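Local coordinates for fatty acid-binding protein homolog (Ascaris suum, PDB 6I8X) that binds fatty acids inside a beta-barrel and may sequester potentially toxic fatty acids or help maintain the impermeable lipid layer of the eggshell, at residues K50-A55 against R61-N66. Residues are numbered along the deposited sequence; the frame is centred on the assembly and turned at random.
Sequences KFRNAA and RYDMEN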
ATOM      1  N   LYS A  50      -1.808  -7.564   4.086  1.00 31.05           N
ATOM      2  CA  LYS A  50      -2.138  -7.831   5.487  1.00 30.65           C
ATOM      3  C   LYS A  50      -1.836  -6.611   6.281  1.00 34.46           C
ATOM      4  O   LYS A  50      -0.765  -6.047   6.136  1.00 34.87           O
ATOM      5  CB  LYS A  50      -1.376  -9.038   6.055  1.00 30.50           C
ATOM      6  CG  LYS A  50      -1.762 -10.359   5.444  1.00 32.97           C
ATOM      7  CD  LYS A  50      -1.043 -11.532   6.157  1.00 35.64           C
ATOM      8  CE  LYS A  50      -1.521 -12.862   5.657  1.00 34.77           C
ATOM      9  NZ  LYS A  50      -0.653 -13.979   6.123  1.00 43.49           N
ATOM     10  N   PHE A  51      -2.802  -6.168   7.065  1.00 32.14           N
ATOM     11  CA  PHE A  51      -2.683  -5.033   7.981  1.00 32.12           C
ATOM     12  C   PHE A  51      -3.095  -5.550   9.350  1.00 36.21           C
ATOM     13  O   PHE A  51      -4.147  -6.177   9.488  1.00 35.57           O
ATOM     14  CB  PHE A  51      -3.630  -3.892   7.572  1.00 33.24           C
ATOM     15  CG  PHE A  51      -3.251  -3.141   6.318  1.00 34.10           C
ATOM     16  CD1 PHE A  51      -3.684  -3.580   5.066  1.00 36.46           C
ATOM     17  CD2 PHE A  51      -2.514  -1.961   6.388  1.00 34.80           C
ATOM     18  CE1 PHE A  51      -3.370  -2.859   3.901  1.00 36.92           C
ATOM     19  CE2 PHE A  51      -2.192  -1.244   5.221  1.00 37.97           C
ATOM     20  CZ  PHE A  51      -2.644  -1.684   3.989  1.00 35.80           C
ATOM     21  N   ARG A  52      -2.250  -5.336  10.354  1.00 34.08           N
ATOM     22  CA  ARG A  52      -2.575  -5.731  11.718  1.00 34.58           C
ATOM     23  C   ARG A  52      -2.005  -4.743  12.738  1.00 38.68           C
ATOM     24  O   ARG A  52      -1.109  -3.965  12.399  1.00 36.70           O
ATOM     25  CB  ARG A  52      -2.091  -7.167  12.002  1.00 36.40           C
ATOM     26  CG  ARG A  52      -0.573  -7.337  12.028  1.00 47.12           C
ATOM     27  CD  ARG A  52      -0.196  -8.706  12.533  1.00 53.57           C
ATOM     28  NE  ARG A  52       1.255  -8.902  12.544  1.00 71.40           N
ATOM     29  CZ  ARG A  52       1.956  -9.420  11.537  1.00 87.81           C
ATOM     30  NH1 ARG A  52       1.349  -9.792  10.412  1.00 68.75           N
ATOM     31  NH2 ARG A  52       3.273  -9.560  11.642  1.00 78.34           N
ATOM     32  N   ASN A  53      -2.484  -4.829  14.005  1.00 37.06           N
ATOM     33  CA  ASN A  53      -1.933  -4.096  15.145  1.00 38.19           C
ATOM     34  C   ASN A  53      -0.545  -4.718  15.311  1.00 43.83           C
ATOM     35  O   ASN A  53      -0.401  -5.918  15.084  1.00 43.75           O
ATOM     36  CB  ASN A  53      -2.761  -4.353  16.414  1.00 39.08           C
ATOM     37  CG  ASN A  53      -4.136  -3.745  16.380  1.00 49.41           C
ATOM     38  OD1 ASN A  53      -4.288  -2.546  16.487  1.00 44.41           O
ATOM     39  ND2 ASN A  53      -5.167  -4.553  16.202  1.00 44.36           N
ATOM     40  N   ALA A  54       0.478  -3.915  15.619  1.00 42.47           N
ATOM     41  CA  ALA A  54       1.857  -4.418  15.742  1.00 42.89           C
ATOM     42  C   ALA A  54       1.991  -5.630  16.667  1.00 48.57           C
ATOM     43  O   ALA A  54       1.552  -5.576  17.812  1.00 48.49           O
ATOM     44  CB  ALA A  54       2.790  -3.304  16.193  1.00 43.86           C
ATOM     45  N   ALA A  55       2.628  -6.711  16.170  1.00 46.94           N
ATOM     46  CA  ALA A  55       2.870  -7.948  16.922  1.00 48.15           C
ATOM     47  C   ALA A  55       3.649  -7.681  18.225  1.00 53.48           C
ATOM     48  O   ALA A  55       3.543  -8.456  19.174  1.00 53.91           O
ATOM     49  CB  ALA A  55       3.614  -8.948  16.055  1.00 48.89           C
ATOM     50  N   ARG A  61       0.606   1.341  16.824  1.00 39.43           N
ATOM     51  CA  ARG A  61       1.659   0.863  15.940  1.00 39.45           C
ATOM     52  C   ARG A  61       1.122  -0.336  15.175  1.00 43.97           C
ATOM     53  O   ARG A  61       0.313  -1.117  15.710  1.00 43.47           O
ATOM     54  CB  ARG A  61       2.990   0.600  16.648  1.00 37.82           C
ATOM     55  CG  ARG A  61       3.582   1.916  17.092  1.00 38.55           C
ATOM     56  CD  ARG A  61       5.066   2.001  16.916  1.00 38.31           C
ATOM     57  NE  ARG A  61       5.523   3.341  17.267  1.00 46.68           N
ATOM     58  CZ  ARG A  61       6.120   4.177  16.427  1.00 56.68           C
ATOM     59  NH1 ARG A  61       6.391   3.799  15.184  1.00 39.89           N
ATOM     60  NH2 ARG A  61       6.509   5.374  16.842  1.00 45.07           N
ATOM     61  N   TYR A  62       1.506  -0.430  13.887  1.00 39.32           N
ATOM     62  CA  TYR A  62       0.989  -1.443  12.976  1.00 35.88           C
ATOM     63  C   TYR A  62       2.041  -2.189  12.203  1.00 39.92           C
ATOM     64  O   TYR A  62       3.182  -1.743  12.079  1.00 39.63           O
ATOM     65  CB  TYR A  62       0.023  -0.763  11.980  1.00 34.83           C
ATOM     66  CG  TYR A  62      -1.092  -0.041  12.693  1.00 35.74           C
ATOM     67  CD1 TYR A  62      -2.232  -0.727  13.108  1.00 36.81           C
ATOM     68  CD2 TYR A  62      -0.947   1.294  13.087  1.00 36.53           C
ATOM     69  CE1 TYR A  62      -3.208  -0.103  13.873  1.00 38.46           C
ATOM     70  CE2 TYR A  62      -1.914   1.924  13.868  1.00 37.24           C
ATOM     71  CZ  TYR A  62      -3.040   1.216  14.264  1.00 40.49           C
ATOM     72  OH  TYR A  62      -4.022   1.813  14.999  1.00 39.34           O
ATOM     73  N   ASP A  63       1.621  -3.315  11.634  1.00 36.28           N
ATOM     74  CA  ASP A  63       2.413  -4.119  10.716  1.00 36.12           C
ATOM     75  C   ASP A  63       1.632  -4.248   9.422  1.00 38.92           C
ATOM     76  O   ASP A  63       0.401  -4.352   9.437  1.00 39.43           O
ATOM     77  CB  ASP A  63       2.693  -5.533  11.268  1.00 36.87           C
ATOM     78  CG  ASP A  63       3.401  -5.584  12.591  1.00 44.05           C
ATOM     79  OD1 ASP A  63       4.177  -4.638  12.894  1.00 44.49           O
ATOM     80  OD2 ASP A  63       3.191  -6.567  13.332  1.00 52.26           O
ATOM     81  N   MET A  64       2.330  -4.234   8.316  1.00 34.70           N
ATOM     82  CA  MET A  64       1.703  -4.475   7.027  1.00 34.79           C
ATOM     83  C   MET A  64       2.639  -5.321   6.168  1.00 35.84           C
ATOM     84  O   MET A  64       3.860  -5.175   6.202  1.00 33.95           O
ATOM     85  CB  MET A  64       1.142  -3.207   6.325  1.00 37.82           C
ATOM     86  CG  MET A  64       2.025  -2.605   5.248  1.00 43.96           C
ATOM     87  SD  MET A  64       1.892  -3.305   3.562  1.00 49.52           S
ATOM     88  CE  MET A  64       0.575  -2.388   2.913  1.00 45.81           C
ATOM     89  N   GLU A  65       2.044  -6.226   5.427  1.00 33.08           N
ATOM     90  CA  GLU A  65       2.759  -7.121   4.528  1.00 32.68           C
ATOM     91  C   GLU A  65       2.143  -7.050   3.161  1.00 35.00           C
ATOM     92  O   GLU A  65       0.925  -6.978   3.029  1.00 34.99           O
ATOM     93  CB  GLU A  65       2.663  -8.582   5.038  1.00 34.29           C
ATOM     94  CG  GLU A  65       3.291  -8.800   6.406  1.00 48.90           C
ATOM     95  CD  GLU A  65       3.308 -10.229   6.902  1.00 76.29           C
ATOM     96  OE1 GLU A  65       2.225 -10.765   7.232  1.00 84.35           O
ATOM     97  OE2 GLU A  65       4.417 -10.797   7.010  1.00 79.03           O
ATOM     98  N   ASN A  66       2.981  -7.125   2.149  1.00 32.20           N
ATOM     99  CA  ASN A  66       2.589  -7.277   0.761  1.00 32.10           C
ATOM    100  C   ASN A  66       3.180  -8.612   0.379  1.00 35.14           C
ATOM    101  O   ASN A  66       4.401  -8.728   0.308  1.00 35.91           O
ATOM    102  CB  ASN A  66       3.201  -6.208  -0.128  1.00 37.59           C
ATOM    103  CG  ASN A  66       2.357  -4.998  -0.282  1.00 50.41           C
ATOM    104  OD1 ASN A  66       1.197  -5.083  -0.643  1.00 43.45           O
ATOM    105  ND2 ASN A  66       2.947  -3.845  -0.070  1.00 44.46           N
TER
HETATM  106  O   HOH W   1      -2.101  -0.851  17.448  1.00 41.99           O
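R52 reaches across from strand 47-53 to two acids of strand 62-68, D63 and E65, on the face of the sheet that also carries K50. With chi1 at 67° its CG sits between the backbone N and the carbonyl carbon, and the extended chain then runs over D63. R52 NE meets D63 OD2 at 3.1 Å in a salt bridge, the two planar groups nearly perpendicular, while D63 CB lies against one face of the guanidinium, offset toward its rim. E65 OE1 lies at the guanidinium edge, in its plane, and takes a weak, longer salt bridge from R52 NH1 (3.4 Å); the aliphatic CD of K50 also rests on it. D63 OD2 has a second grip: A55 N donates to its syn side (2.9 Å), from 33° out of the carboxylate plane. D63 OD1 is taken by D77 N and E65 OE2 by H74 ND1, so strand 72-78 holds the second oxygen of each acid. On the opposite face F51 and M64 lie side by side, M64 CE 3.5 Å from F51 CZ and the sulfur farther off above the ring, a Met-aromatic contact; F98 of strand 93-100 packs against both side chains. Paired backbone bonds link K50 with E65 and R52 with D63; beyond them A54 N donates to R61 O (2.8 Å) from above the carbonyl plane, and a water bridges that oxygen to N53 OD1. Y62 slants beside the N53 amide, its hydroxyl bonded to L9 N. The result is an antiparallel beta hairpin of the fatty acid-binding protein barrel, its charged face lending R52 to the tris(hydroxyethyl)aminomethane pocket, its apolar pair meeting strands 93-100 and 105-112.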